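DegV family protein (Streptococcus agalactiae, PDB 3LUP) binds a long-chain fatty acid, here elaidic acid, and may take part in lipid transport or fatty acid metabolism. Local coordinates at residues I162-L167 / P191-N196; G184-I189 / Y204-T209; R175-S180 / K200-E205; H236-D241 / L272-V277. All blocks are in the same frame, centred on the assembly; numbering follows the deposited sequence.

Contact 1: I162-L167 / P191-N196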
loop_
_atom_site.group_PDB
_atom_site.type_symbol
_atom_site.label_atom_id
_atom_site.label_comp_id
_atom_site.label_asym_id
_atom_site.label_seq_id
_atom_site.Cartn_x
_atom_site.Cartn_y
_atom_site.Cartn_z
ATOM N N ILE A 162 8.321 -8.349 -0.965
ATOM C CA ILE A 162 7.446 -9.244 -0.206
ATOM C C ILE A 162 7.921 -10.681 -0.260
ATOM O O ILE A 162 8.407 -11.146 -1.282
ATOM C CB ILE A 162 5.983 -9.263 -0.764
ATOM C CG1 ILE A 162 5.555 -7.891 -1.315
ATOM C CG2 ILE A 162 4.996 -9.799 0.291
ATOM C CD1 ILE A 162 4.548 -7.999 -2.466
ATOM N N VAL A 163 7.759 -11.387 0.844
ATOM C CA VAL A 163 7.943 -12.823 0.853
ATOM C C VAL A 163 6.727 -13.395 1.536
ATOM O O VAL A 163 6.434 -13.054 2.682
ATOM C CB VAL A 163 9.224 -13.261 1.583
ATOM C CG1 VAL A 163 9.217 -14.783 1.829
ATOM C CG2 VAL A 163 10.445 -12.832 0.789
ATOM N N VAL A 164 6.003 -14.241 0.818
ATOM C CA VAL A 164 4.744 -14.743 1.329
ATOM C C VAL A 164 4.905 -16.153 1.890
ATOM O O VAL A 164 5.891 -16.855 1.598
ATOM C CB VAL A 164 3.589 -14.642 0.282
ATOM C CG1 VAL A 164 3.433 -13.213 -0.185
ATOM C CG2 VAL A 164 3.809 -15.583 -0.896
ATOM N N ASN A 165 3.944 -16.562 2.704
ATOM C CA ASN A 165 3.988 -17.894 3.227
ATOM C C ASN A 165 3.436 -18.899 2.217
ATOM O O ASN A 165 4.044 -19.946 1.963
ATOM C CB ASN A 165 3.278 -17.978 4.558
ATOM C CG ASN A 165 3.638 -19.218 5.296
ATOM O OD1 ASN A 165 2.764 -19.950 5.764
ATOM N ND2 ASN A 165 4.942 -19.499 5.383
ATOM N N ASP A 166 2.292 -18.571 1.626
ATOM C CA ASP A 166 1.736 -19.401 0.568
ATOM C C ASP A 166 1.148 -18.558 -0.557
ATOM O O ASP A 166 0.452 -17.559 -0.329
ATOM C CB ASP A 166 0.724 -20.422 1.123
ATOM C CG ASP A 166 -0.681 -19.850 1.275
ATOM O OD1 ASP A 166 -0.800 -18.748 1.870
ATOM O OD2 ASP A 166 -1.647 -20.510 0.802
ATOM N N LEU A 167 1.439 -18.992 -1.773
ATOM C CA LEU A 167 1.220 -18.177 -2.953
ATOM C C LEU A 167 -0.197 -18.206 -3.534
ATOM O O LEU A 167 -0.498 -17.442 -4.445
ATOM C CB LEU A 167 2.222 -18.585 -4.030
ATOM C CG LEU A 167 3.687 -18.215 -3.820
ATOM C CD1 LEU A 167 4.575 -19.366 -4.273
ATOM C CD2 LEU A 167 4.014 -16.938 -4.571
ATOM N N PRO A 191 10.143 -17.385 -3.042
ATOM C CA PRO A 191 10.532 -16.275 -3.922
ATOM C C PRO A 191 10.397 -14.918 -3.258
ATOM O O PRO A 191 9.527 -14.712 -2.409
ATOM C CB PRO A 191 9.524 -16.372 -5.052
ATOM C CG PRO A 191 8.318 -17.013 -4.416
ATOM C CD PRO A 191 8.878 -18.014 -3.480
ATOM N N VAL A 192 11.282 -14.008 -3.644
ATOM C CA VAL A 192 11.187 -12.601 -3.291
ATOM C C VAL A 192 10.428 -11.899 -4.418
ATOM O O VAL A 192 10.773 -12.028 -5.609
ATOM C CB VAL A 192 12.590 -11.955 -3.112
ATOM C CG1 VAL A 192 12.472 -10.528 -2.615
ATOM C CG2 VAL A 192 13.445 -12.757 -2.158
ATOM N N LEU A 193 9.388 -11.169 -4.028
ATOM C CA LEU A 193 8.521 -10.458 -4.964
ATOM C C LEU A 193 8.659 -8.978 -4.734
ATOM O O LEU A 193 9.058 -8.556 -3.654
ATOM C CB LEU A 193 7.067 -10.873 -4.752
ATOM C CG LEU A 193 6.816 -12.383 -4.722
ATOM C CD1 LEU A 193 5.500 -12.710 -4.072
ATOM C CD2 LEU A 193 6.892 -12.950 -6.115
ATOM N N HIS A 194 8.353 -8.191 -5.759
ATOM C CA HIS A 194 8.382 -6.745 -5.636
ATOM C C HIS A 194 7.388 -6.062 -6.558
ATOM O O HIS A 194 6.754 -6.714 -7.382
ATOM C CB HIS A 194 9.806 -6.224 -5.845
ATOM C CG HIS A 194 10.235 -6.124 -7.276
ATOM N ND1 HIS A 194 9.922 -7.072 -8.226
ATOM C CD2 HIS A 194 10.988 -5.193 -7.910
ATOM C CE1 HIS A 194 10.455 -6.726 -9.386
ATOM N NE2 HIS A 194 11.107 -5.590 -9.220
ATOM N N PHE A 195 7.237 -4.752 -6.403
ATOM C CA PHE A 195 6.438 -3.953 -7.335
ATOM C C PHE A 195 7.227 -3.482 -8.552
ATOM O O PHE A 195 8.310 -2.905 -8.425
ATOM C CB PHE A 195 5.845 -2.753 -6.622
ATOM C CG PHE A 195 4.594 -3.060 -5.854
ATOM C CD1 PHE A 195 3.353 -2.597 -6.308
ATOM C CD2 PHE A 195 4.645 -3.794 -4.668
ATOM C CE1 PHE A 195 2.183 -2.861 -5.604
ATOM C CE2 PHE A 195 3.467 -4.076 -3.952
ATOM C CZ PHE A 195 2.231 -3.602 -4.429
ATOM N N ASN A 196 6.663 -3.751 -9.726
ATOM C CA ASN A 196 7.143 -3.293 -11.032
ATOM C C ASN A 196 7.370 -1.791 -11.207
ATOM O O ASN A 196 7.005 -0.970 -10.354
ATOM C CB ASN A 196 6.084 -3.646 -12.064
ATOM C CG ASN A 196 6.516 -4.724 -12.982
ATOM O OD1 ASN A 196 7.663 -5.162 -12.949
ATOM N ND2 ASN A 196 5.604 -5.167 -13.834
HETATM O O HOH W 1 6.908 -15.203 -1.858
#
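Ile162 N gives its hydrogen to Leu193 O at 2.8 Å, and Ile162 O takes one back from Leu193 N at 2.9 Å. The two residues thus form an antiparallel hydrogen-bonded pair. The return bond is the straighter of the two (166° at the hydrogen). Past this pair the backbones spread, and a water takes over, accepting from Val164 N and donating to Pro191 O at 2.7 Å. Side chains pack beside the backbones. Ile162 and Leu193 lie on one face, where Ile162 CD1 meets the Phe195 ring obliquely at CE2 (4.3 Å) and Val164 CG1 nears Leu193 CD1. Val163 CG2 is anti to the carbonyl carbon, which sets it against Val192 CG2 at 4.2 Å; Leu217 of helix 210-224 covers both valines. Farther on, Leu167 CD2 rests on Pro191 CG. Ile162 and Phe195 also touch the bound elaidic acid, so this buried pairing of neighbouring antiparallel strands within the six-stranded mixed sheet forms part of the wall of the fatty acid site of this DegV protein.

Contact 2: G184-I189 / Y204-T209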
loop_
_atom_site.group_PDB
_atom_site.type_symbol
_atom_site.label_atom_id
_atom_site.label_comp_id
_atom_site.label_asym_id
_atom_site.label_seq_id
_atom_site.Cartn_x
_atom_site.Cartn_y
_atom_site.Cartn_z
ATOM N N GLY A 184 3.554 -23.206 -10.681
ATOM C CA GLY A 184 4.204 -24.513 -10.587
ATOM C C GLY A 184 5.697 -24.462 -10.297
ATOM O O GLY A 184 6.242 -25.378 -9.695
ATOM N N ASN A 185 6.355 -23.387 -10.732
ATOM C CA ASN A 185 7.792 -23.187 -10.517
ATOM C C ASN A 185 8.155 -22.576 -9.165
ATOM O O ASN A 185 9.287 -22.707 -8.704
ATOM C CB ASN A 185 8.369 -22.318 -11.627
ATOM C CG ASN A 185 8.385 -23.027 -12.961
ATOM O OD1 ASN A 185 8.471 -24.262 -13.030
ATOM N ND2 ASN A 185 8.304 -22.246 -14.041
ATOM N N LEU A 186 7.196 -21.911 -8.531
ATOM C CA LEU A 186 7.480 -21.197 -7.302
ATOM C C LEU A 186 7.030 -21.940 -6.056
ATOM O O LEU A 186 7.404 -21.565 -4.947
ATOM C CB LEU A 186 6.842 -19.809 -7.346
ATOM C CG LEU A 186 7.065 -19.022 -8.638
ATOM C CD1 LEU A 186 6.182 -17.798 -8.660
ATOM C CD2 LEU A 186 8.521 -18.635 -8.821
ATOM N N LEU A 187 6.241 -22.995 -6.230
ATOM C CA LEU A 187 5.638 -23.676 -5.076
ATOM C C LEU A 187 6.618 -24.291 -4.062
ATOM O O LEU A 187 6.385 -24.206 -2.862
ATOM C CB LEU A 187 4.560 -24.673 -5.511
ATOM C CG LEU A 187 3.172 -24.042 -5.748
ATOM C CD1 LEU A 187 2.135 -25.100 -6.156
ATOM C CD2 LEU A 187 2.667 -23.212 -4.546
ATOM N N SER A 188 7.715 -24.871 -4.545
ATOM C CA SER A 188 8.699 -25.517 -3.673
ATOM C C SER A 188 9.710 -24.585 -3.038
ATOM O O SER A 188 10.580 -25.025 -2.292
ATOM C CB SER A 188 9.464 -26.575 -4.452
ATOM O OG SER A 188 8.733 -27.782 -4.445
ATOM N N ILE A 189 9.613 -23.299 -3.340
ATOM C CA ILE A 189 10.665 -22.368 -2.956
ATOM C C ILE A 189 10.073 -21.127 -2.268
ATOM O O ILE A 189 8.863 -21.034 -2.089
ATOM C CB ILE A 189 11.564 -22.012 -4.184
ATOM C CG1 ILE A 189 10.745 -21.313 -5.272
ATOM C CG2 ILE A 189 12.248 -23.266 -4.766
ATOM C CD1 ILE A 189 11.558 -20.351 -6.107
ATOM N N TYR A 204 10.761 -10.934 -8.094
ATOM C CA TYR A 204 12.081 -10.346 -8.167
ATOM C C TYR A 204 13.136 -11.447 -8.301
ATOM O O TYR A 204 13.921 -11.438 -9.242
ATOM C CB TYR A 204 12.337 -9.471 -6.939
ATOM C CG TYR A 204 13.667 -8.761 -6.955
ATOM C CD1 TYR A 204 13.897 -7.683 -7.813
ATOM C CD2 TYR A 204 14.694 -9.163 -6.100
ATOM C CE1 TYR A 204 15.122 -7.024 -7.827
ATOM C CE2 TYR A 204 15.920 -8.510 -6.099
ATOM C CZ TYR A 204 16.127 -7.444 -6.966
ATOM O OH TYR A 204 17.346 -6.812 -6.962
ATOM N N GLU A 205 13.122 -12.413 -7.379
ATOM C CA GLU A 205 14.185 -13.415 -7.300
ATOM C C GLU A 205 13.657 -14.768 -6.782
ATOM O O GLU A 205 12.855 -14.801 -5.843
ATOM C CB GLU A 205 15.293 -12.870 -6.388
ATOM C CG GLU A 205 16.668 -13.495 -6.553
ATOM C CD GLU A 205 17.753 -12.763 -5.744
ATOM O OE1 GLU A 205 17.789 -11.505 -5.780
ATOM O OE2 GLU A 205 18.577 -13.452 -5.082
ATOM N N LYS A 206 14.087 -15.869 -7.411
ATOM C CA LYS A 206 13.857 -17.211 -6.864
ATOM C C LYS A 206 14.851 -17.423 -5.725
ATOM O O LYS A 206 16.063 -17.426 -5.943
ATOM C CB LYS A 206 14.047 -18.305 -7.928
ATOM C CG LYS A 206 12.881 -18.497 -8.915
ATOM C CD LYS A 206 13.151 -19.602 -9.951
ATOM C CE LYS A 206 12.366 -20.883 -9.661
ATOM N NZ LYS A 206 12.926 -22.121 -10.301
ATOM N N VAL A 207 14.346 -17.552 -4.506
ATOM C CA VAL A 207 15.191 -17.868 -3.355
ATOM C C VAL A 207 14.679 -19.182 -2.795
ATOM O O VAL A 207 13.473 -19.387 -2.683
ATOM C CB VAL A 207 15.174 -16.750 -2.276
ATOM C CG1 VAL A 207 16.041 -17.132 -1.090
ATOM C CG2 VAL A 207 15.678 -15.439 -2.869
ATOM N N ARG A 208 15.586 -20.083 -2.456
ATOM C CA ARG A 208 15.162 -21.436 -2.143
ATOM C C ARG A 208 14.626 -21.657 -0.729
ATOM O O ARG A 208 13.675 -22.412 -0.549
ATOM C CB ARG A 208 16.253 -22.433 -2.508
ATOM C CG ARG A 208 16.266 -22.722 -3.995
ATOM C CD ARG A 208 17.204 -23.844 -4.318
ATOM N NE ARG A 208 16.779 -25.127 -3.755
ATOM C CZ ARG A 208 17.241 -25.658 -2.623
ATOM N NH1 ARG A 208 18.146 -25.022 -1.883
ATOM N NH2 ARG A 208 16.783 -26.835 -2.227
ATOM N N THR A 209 15.211 -20.984 0.255
ATOM C CA THR A 209 14.806 -21.160 1.647
ATOM C C THR A 209 14.256 -19.881 2.262
ATOM O O THR A 209 14.532 -18.793 1.782
ATOM C CB THR A 209 15.969 -21.679 2.505
ATOM O OG1 THR A 209 15.573 -21.701 3.882
ATOM C CG2 THR A 209 17.190 -20.784 2.366
#
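This is an apolar, partly buried contact at the edge of the six-stranded sheet of the DegV fold, where the turn after helix 179-186 meets the chain leaving edge strand 201-205. A type I beta turn from Leu186 to Ile189, with Ile189 N bonded to Leu186 O at 3.2 Å, swings Ile189 round toward 204-209. On the other side, Tyr204 and Glu205 both face Val192 in a classic beta bulge, and the chain then runs on toward helix 210-224, before which Thr209 takes the N-cap position.

Ile189 carries most of the touching. Its CG1 stands between the backbone N and the carbonyl carbon (chi1 62°), and from there CD1 reaches the aliphatic stem of Lys206, crossing it at about a right angle. Its CB lies 3.6 Å from Val207 O, while CG2, beside the backbone N, meets Arg208 CG at 4.1 Å; those two side chains also cross nearly perpendicularly. The backbones are closest here too, with Ile189 CA 4.7 Å from Arg208 CA. Leu186 adds CD2 against Lys206 CG from the helix side. Lys206 bends at chi3 (105°) and carries its CE past Asn185 O at 3.7 Å. Ile189 CD1 thus sits against three carbons of one lysine, 3.6 Å from Lys206 CG and 3.7 Å from each of Lys206 CB and CE.

Contact 3: R175-S180 / K200-E205. With ELA (Elaidic acid), chain B.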
loop_
_atom_site.group_PDB
_atom_site.type_symbol
_atom_site.label_atom_id
_atom_site.label_comp_id
_atom_site.label_asym_id
_atom_site.label_seq_id
_atom_site.Cartn_x
_atom_site.Cartn_y
_atom_site.Cartn_z
ATOM N N ARG A 175 -3.205 -10.960 -8.188
ATOM C CA ARG A 175 -2.328 -9.773 -8.137
ATOM C C ARG A 175 -0.866 -10.071 -8.453
ATOM O O ARG A 175 -0.101 -9.152 -8.764
ATOM C CB ARG A 175 -2.461 -8.978 -6.834
ATOM C CG ARG A 175 -3.877 -8.795 -6.331
ATOM C CD ARG A 175 -4.739 -7.857 -7.153
ATOM N NE ARG A 175 -6.132 -8.285 -7.020
ATOM C CZ ARG A 175 -7.205 -7.547 -7.287
ATOM N NH1 ARG A 175 -7.089 -6.304 -7.709
ATOM N NH2 ARG A 175 -8.410 -8.063 -7.115
ATOM N N LEU A 176 -0.484 -11.343 -8.376
ATOM C CA LEU A 176 0.782 -11.795 -8.956
ATOM C C LEU A 176 0.614 -11.928 -10.471
ATOM O O LEU A 176 -0.265 -12.665 -10.947
ATOM C CB LEU A 176 1.244 -13.129 -8.350
ATOM C CG LEU A 176 2.543 -13.702 -8.947
ATOM C CD1 LEU A 176 3.743 -12.781 -8.723
ATOM C CD2 LEU A 176 2.840 -15.091 -8.415
ATOM N N SER A 177 1.448 -11.212 -11.223
ATOM C CA SER A 177 1.324 -11.186 -12.681
ATOM C C SER A 177 1.814 -12.492 -13.273
ATOM O O SER A 177 2.826 -13.034 -12.805
ATOM C CB SER A 177 2.122 -10.031 -13.270
ATOM O OG SER A 177 2.332 -9.034 -12.287
ATOM N N ASN A 178 1.088 -12.965 -14.300
ATOM C CA ASN A 178 1.320 -14.242 -15.001
ATOM C C ASN A 178 1.337 -15.444 -14.038
ATOM O O ASN A 178 1.880 -16.510 -14.363
ATOM C CB ASN A 178 2.591 -14.176 -15.880
ATOM C CG ASN A 178 2.677 -15.320 -16.896
ATOM O OD1 ASN A 178 1.660 -15.810 -17.386
ATOM N ND2 ASN A 178 3.897 -15.748 -17.210
ATOM N N GLY A 179 0.704 -15.259 -12.872
ATOM C CA GLY A 179 0.790 -16.180 -11.732
ATOM C C GLY A 179 0.401 -17.617 -12.013
ATOM O O GLY A 179 1.083 -18.541 -11.588
ATOM N N SER A 180 -0.690 -17.809 -12.740
ATOM C CA SER A 180 -1.163 -19.141 -13.050
ATOM C C SER A 180 -0.215 -19.886 -14.001
ATOM O O SER A 180 -0.196 -21.123 -14.025
ATOM C CB SER A 180 -2.575 -19.070 -13.622
ATOM O OG SER A 180 -2.624 -18.159 -14.709
ATOM N N LYS A 200 3.108 -3.401 -10.702
ATOM C CA LYS A 200 2.586 -4.769 -10.661
ATOM C C LYS A 200 3.438 -5.613 -9.741
ATOM O O LYS A 200 4.642 -5.374 -9.589
ATOM C CB LYS A 200 2.612 -5.414 -12.046
ATOM C CG LYS A 200 1.532 -4.939 -12.977
ATOM C CD LYS A 200 1.247 -5.980 -14.049
ATOM C CE LYS A 200 0.100 -5.509 -14.950
ATOM N NZ LYS A 200 0.464 -4.265 -15.708
ATOM N N ILE A 201 2.834 -6.621 -9.128
ATOM C CA ILE A 201 3.639 -7.528 -8.352
ATOM C C ILE A 201 4.179 -8.615 -9.258
ATOM O O ILE A 201 3.413 -9.314 -9.934
ATOM C CB ILE A 201 2.900 -8.117 -7.170
ATOM C CG1 ILE A 201 2.146 -7.005 -6.405
ATOM C CG2 ILE A 201 3.911 -8.881 -6.292
ATOM C CD1 ILE A 201 1.448 -7.476 -5.117
ATOM N N VAL A 202 5.509 -8.700 -9.302
ATOM C CA VAL A 202 6.226 -9.680 -10.120
ATOM C C VAL A 202 7.260 -10.362 -9.228
ATOM O O VAL A 202 7.529 -9.896 -8.110
ATOM C CB VAL A 202 6.916 -9.057 -11.406
ATOM C CG1 VAL A 202 5.938 -8.249 -12.210
ATOM C CG2 VAL A 202 8.123 -8.212 -11.058
ATOM N N VAL A 203 7.827 -11.470 -9.707
ATOM C CA VAL A 203 8.870 -12.148 -8.960
ATOM C C VAL A 203 10.179 -11.413 -9.182
ATOM O O VAL A 203 10.647 -11.262 -10.307
ATOM C CB VAL A 203 9.014 -13.639 -9.351
ATOM C CG1 VAL A 203 10.029 -14.336 -8.451
ATOM C CG2 VAL A 203 7.660 -14.344 -9.283
ATOM N N TYR A 204 10.761 -10.934 -8.094
ATOM C CA TYR A 204 12.081 -10.346 -8.167
ATOM C C TYR A 204 13.136 -11.447 -8.301
ATOM O O TYR A 204 13.921 -11.438 -9.242
ATOM C CB TYR A 204 12.337 -9.471 -6.939
ATOM C CG TYR A 204 13.667 -8.761 -6.955
ATOM C CD1 TYR A 204 13.897 -7.683 -7.813
ATOM C CD2 TYR A 204 14.694 -9.163 -6.100
ATOM C CE1 TYR A 204 15.122 -7.024 -7.827
ATOM C CE2 TYR A 204 15.920 -8.510 -6.099
ATOM C CZ TYR A 204 16.127 -7.444 -6.966
ATOM O OH TYR A 204 17.346 -6.812 -6.962
ATOM N N GLU A 205 13.122 -12.413 -7.379
ATOM C CA GLU A 205 14.185 -13.415 -7.300
ATOM C C GLU A 205 13.657 -14.768 -6.782
ATOM O O GLU A 205 12.855 -14.801 -5.843
ATOM C CB GLU A 205 15.293 -12.870 -6.388
ATOM C CG GLU A 205 16.668 -13.495 -6.553
ATOM C CD GLU A 205 17.753 -12.763 -5.744
ATOM O OE1 GLU A 205 17.789 -11.505 -5.780
ATOM O OE2 GLU A 205 18.577 -13.452 -5.082
HETATM C CA ELA B . -9.961 -4.720 -6.642
HETATM C C ELA B . -10.954 -5.647 -7.351
HETATM O O ELA B . -11.061 -6.879 -7.078
HETATM C C3 ELA B . -10.213 -4.570 -5.144
HETATM C C4 ELA B . -9.404 -3.416 -4.561
HETATM C C5 ELA B . -8.490 -3.856 -3.400
HETATM C C6 ELA B . -7.150 -4.403 -3.912
HETATM C C7 ELA B . -6.303 -5.204 -2.931
HETATM C C8 ELA B . -5.041 -5.721 -3.632
HETATM C C9 ELA B . -3.840 -5.726 -2.696
HETATM C C10 ELA B . -2.577 -6.420 -3.043
HETATM C C11 ELA B . -1.650 -6.884 -1.937
HETATM C C12 ELA B . -0.201 -6.479 -2.175
HETATM C C13 ELA B . 0.298 -5.422 -1.204
HETATM C C14 ELA B . 1.787 -5.535 -0.907
HETATM C C15 ELA B . 2.192 -4.499 0.152
HETATM C C16 ELA B . 3.703 -4.308 0.288
HETATM C C17 ELA B . 4.114 -2.885 -0.075
HETATM C C18 ELA B . 5.239 -2.359 0.808
HETATM O OXT ELA B . -11.680 -5.173 -8.255
#
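The guanidinium of Arg175 has C8 of the elaidic acid over one face and the carboxylate carbon C of the same molecule at its edge, in plane, so the curved ligand meets this flat group from two directions. Arg175 NH2 gives a hydrogen bond to ELA O at 2.9 Å, while NH1 is bonded to Ile96 O, a second anchor that would limit rotation of the group. A bend at chi2 (-71°) turns the arginine chain toward the acid. The arginine's positive charge probably steadies the carboxylate.

Between the protein segments, Ile201 O is the gripped atom. Ser177 N reaches it at 3.0 Å, nearly along the C=O axis, and Ser177 OG donates to it at 2.6 Å from above the carbonyl plane. The serine hydroxyl also lies against Lys200 CB and Val202 CG1. Leu176, with CG anti to the backbone N (chi1 178°), brings CD1 to 3.7 Å from Ile201 O and 4.3 Å from Val203 CG2. Ile201 CB packs on Arg175 O, and its CD1 extends to the ligand chain at ELA C12 (3.5 Å).

Edge strand 201-205 is thereby tied to the type II turn from Leu176 to Gly179 that leads from helix 168-173 into helix 179-186; Leu170 covers Leu176, Ile182 and Leu186 pack on Val203, and strand 192-195 flanks the other edge.

Contact 4: H236-D241 / L272-V277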
loop_
_atom_site.group_PDB
_atom_site.type_symbol
_atom_site.label_atom_id
_atom_site.label_comp_id
_atom_site.label_asym_id
_atom_site.label_seq_id
_atom_site.Cartn_x
_atom_site.Cartn_y
_atom_site.Cartn_z
ATOM N N HIS A 236 3.859 -6.992 8.093
ATOM C CA HIS A 236 3.555 -8.406 8.131
ATOM C C HIS A 236 2.083 -8.685 8.381
ATOM O O HIS A 236 1.378 -7.872 8.994
ATOM C CB HIS A 236 4.398 -9.091 9.208
ATOM C CG HIS A 236 4.039 -8.681 10.595
ATOM N ND1 HIS A 236 3.194 -9.421 11.391
ATOM C CD2 HIS A 236 4.378 -7.588 11.316
ATOM C CE1 HIS A 236 3.043 -8.811 12.553
ATOM N NE2 HIS A 236 3.755 -7.699 12.535
ATOM N N SER A 237 1.623 -9.841 7.912
ATOM C CA SER A 237 0.280 -10.312 8.235
ATOM C C SER A 237 0.378 -11.469 9.235
ATOM O O SER A 237 0.394 -12.639 8.856
ATOM C CB SER A 237 -0.495 -10.700 6.966
ATOM O OG SER A 237 0.197 -11.698 6.221
ATOM N N ARG A 238 0.460 -11.125 10.520
ATOM C CA ARG A 238 0.638 -12.111 11.605
ATOM C C ARG A 238 1.894 -12.976 11.395
ATOM O O ARG A 238 1.834 -14.205 11.415
ATOM C CB ARG A 238 -0.621 -12.981 11.791
ATOM C CG ARG A 238 -1.890 -12.204 12.141
ATOM C CD ARG A 238 -2.379 -12.524 13.526
ATOM N NE ARG A 238 -3.618 -11.808 13.845
ATOM C CZ ARG A 238 -4.791 -12.388 14.100
ATOM N NH1 ARG A 238 -4.918 -13.714 14.069
ATOM N NH2 ARG A 238 -5.849 -11.633 14.382
ATOM N N ALA A 239 3.020 -12.303 11.169
ATOM C CA ALA A 239 4.325 -12.940 10.975
ATOM C C ALA A 239 5.345 -12.182 11.819
ATOM O O ALA A 239 6.430 -11.827 11.357
ATOM C CB ALA A 239 4.721 -12.947 9.493
ATOM N N GLN A 240 4.946 -11.930 13.065
ATOM C CA GLN A 240 5.773 -11.318 14.104
ATOM C C GLN A 240 7.248 -11.723 14.061
ATOM O O GLN A 240 8.130 -10.864 13.999
ATOM C CB GLN A 240 5.200 -11.694 15.472
ATOM C CG GLN A 240 5.739 -10.865 16.621
ATOM C CD GLN A 240 5.421 -9.396 16.446
ATOM O OE1 GLN A 240 4.395 -9.035 15.854
ATOM N NE2 GLN A 240 6.308 -8.536 16.939
ATOM N N ASP A 241 7.492 -13.033 14.109
ATOM C CA ASP A 241 8.837 -13.581 14.133
ATOM C C ASP A 241 9.636 -13.306 12.861
ATOM O O ASP A 241 10.833 -13.027 12.946
ATOM C CB ASP A 241 8.788 -15.079 14.421
ATOM C CG ASP A 241 8.597 -15.380 15.896
ATOM O OD1 ASP A 241 8.747 -14.443 16.722
ATOM O OD2 ASP A 241 8.308 -16.556 16.238
ATOM N N LEU A 272 -2.296 -11.505 0.105
ATOM C CA LEU A 272 -0.987 -11.997 0.452
ATOM C C LEU A 272 -1.064 -13.328 1.204
ATOM O O LEU A 272 -0.144 -14.150 1.124
ATOM C CB LEU A 272 -0.251 -10.938 1.272
ATOM C CG LEU A 272 0.895 -10.156 0.627
ATOM C CD1 LEU A 272 0.527 -9.562 -0.732
ATOM C CD2 LEU A 272 1.407 -9.092 1.592
ATOM N N GLY A 273 -2.171 -13.537 1.914
ATOM C CA GLY A 273 -2.309 -14.665 2.812
ATOM C C GLY A 273 -1.778 -14.277 4.174
ATOM O O GLY A 273 -1.161 -13.208 4.323
ATOM N N GLU A 274 -2.035 -15.133 5.167
ATOM C CA GLU A 274 -1.428 -15.000 6.481
ATOM C C GLU A 274 0.008 -15.517 6.400
ATOM O O GLU A 274 0.339 -16.308 5.505
ATOM C CB GLU A 274 -2.228 -15.778 7.538
ATOM C CG GLU A 274 -1.668 -15.678 8.952
ATOM C CD GLU A 274 -2.659 -16.108 10.016
ATOM O OE1 GLU A 274 -3.763 -16.545 9.641
ATOM O OE2 GLU A 274 -2.345 -16.012 11.231
ATOM N N GLY A 275 0.845 -15.071 7.340
ATOM C CA GLY A 275 2.259 -15.413 7.367
ATOM C C GLY A 275 3.145 -14.616 6.411
ATOM O O GLY A 275 4.338 -14.925 6.294
ATOM N N ALA A 276 2.592 -13.611 5.715
ATOM C CA ALA A 276 3.389 -12.794 4.791
ATOM C C ALA A 276 4.278 -11.785 5.525
ATOM O O ALA A 276 3.923 -11.327 6.615
ATOM C CB ALA A 276 2.506 -12.089 3.822
ATOM N N VAL A 277 5.438 -11.469 4.934
ATOM C CA VAL A 277 6.334 -10.396 5.416
ATOM C C VAL A 277 6.824 -9.583 4.217
ATOM O O VAL A 277 7.038 -10.125 3.124
ATOM C CB VAL A 277 7.533 -10.937 6.278
ATOM C CG1 VAL A 277 8.643 -11.469 5.403
ATOM C CG2 VAL A 277 8.090 -9.860 7.196
#
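Ser237, just past strand 230-236 in the six-stranded mixed sheet of the DegV fold, meets the 272-277 loop with each atom of its side chain: CB lies 3.7 Å from Gly273 O, and OG donates to that same oxygen at 2.8 Å, in the carbonyl plane and on a lone pair. The hydroxyl stands between the backbone N and the carbonyl carbon (chi1 57°), where it also accepts from Ala276 N at 3.1 Å and touches Ala276 CB. The loop leads from helix 266-272 into strand 277-283. Strands 230-236 and 277-283 are antiparallel neighbours, joined here through His236 and Val277, a non-hydrogen-bonded pair.

Two backbone bonds close round the serine. Ser237 N donates to Ala276 O, and Gly275 N donates to Ser237 O at 2.9 Å. Gly273 and Gly275 both have positive phi, which lets the loop curl about the hydroxyl. Beside this network, Arg238 and Glu274 bring opposite charges near each other without a salt bridge, their flat groups 84° apart; Arg238 NH2 is instead bridged to Asp49, and Tyr52 of helix 48-57 packs on both side chains. Ala239, the N-cap residue of helix 240-252, sets CB against Ala276 O at 3.4 Å. Its amide is held by a histidine: Ala239 N donates to His236 ND1 at 2.9 Å, coming in 25° out of the ring plane.

In the fold
Contacts 1 and 4 are buried, while contacts 2 and 3 are only partly so, at the edge of the mixed sheet. Contacts 2 and 3 lie at opposite ends of helix 179-186, contact 3 on strand 201-205 and contact 2 on the chain just past it. Strand 192-195 of contact 1 is the next strand in, with Val192 N probably bonded to Glu205 O. Contact 4 joins contact 1 from the far side, through a probable bond from Val163 N to Val277 O. Chemistry differs with place: strand pairing in contact 1, aliphatic packing in contact 2, a carbonyl that accepts two hydrogen bonds, with an arginine bound to the ligand's carboxylate, in contact 3, and a hydroxyl-centred network in contact 4.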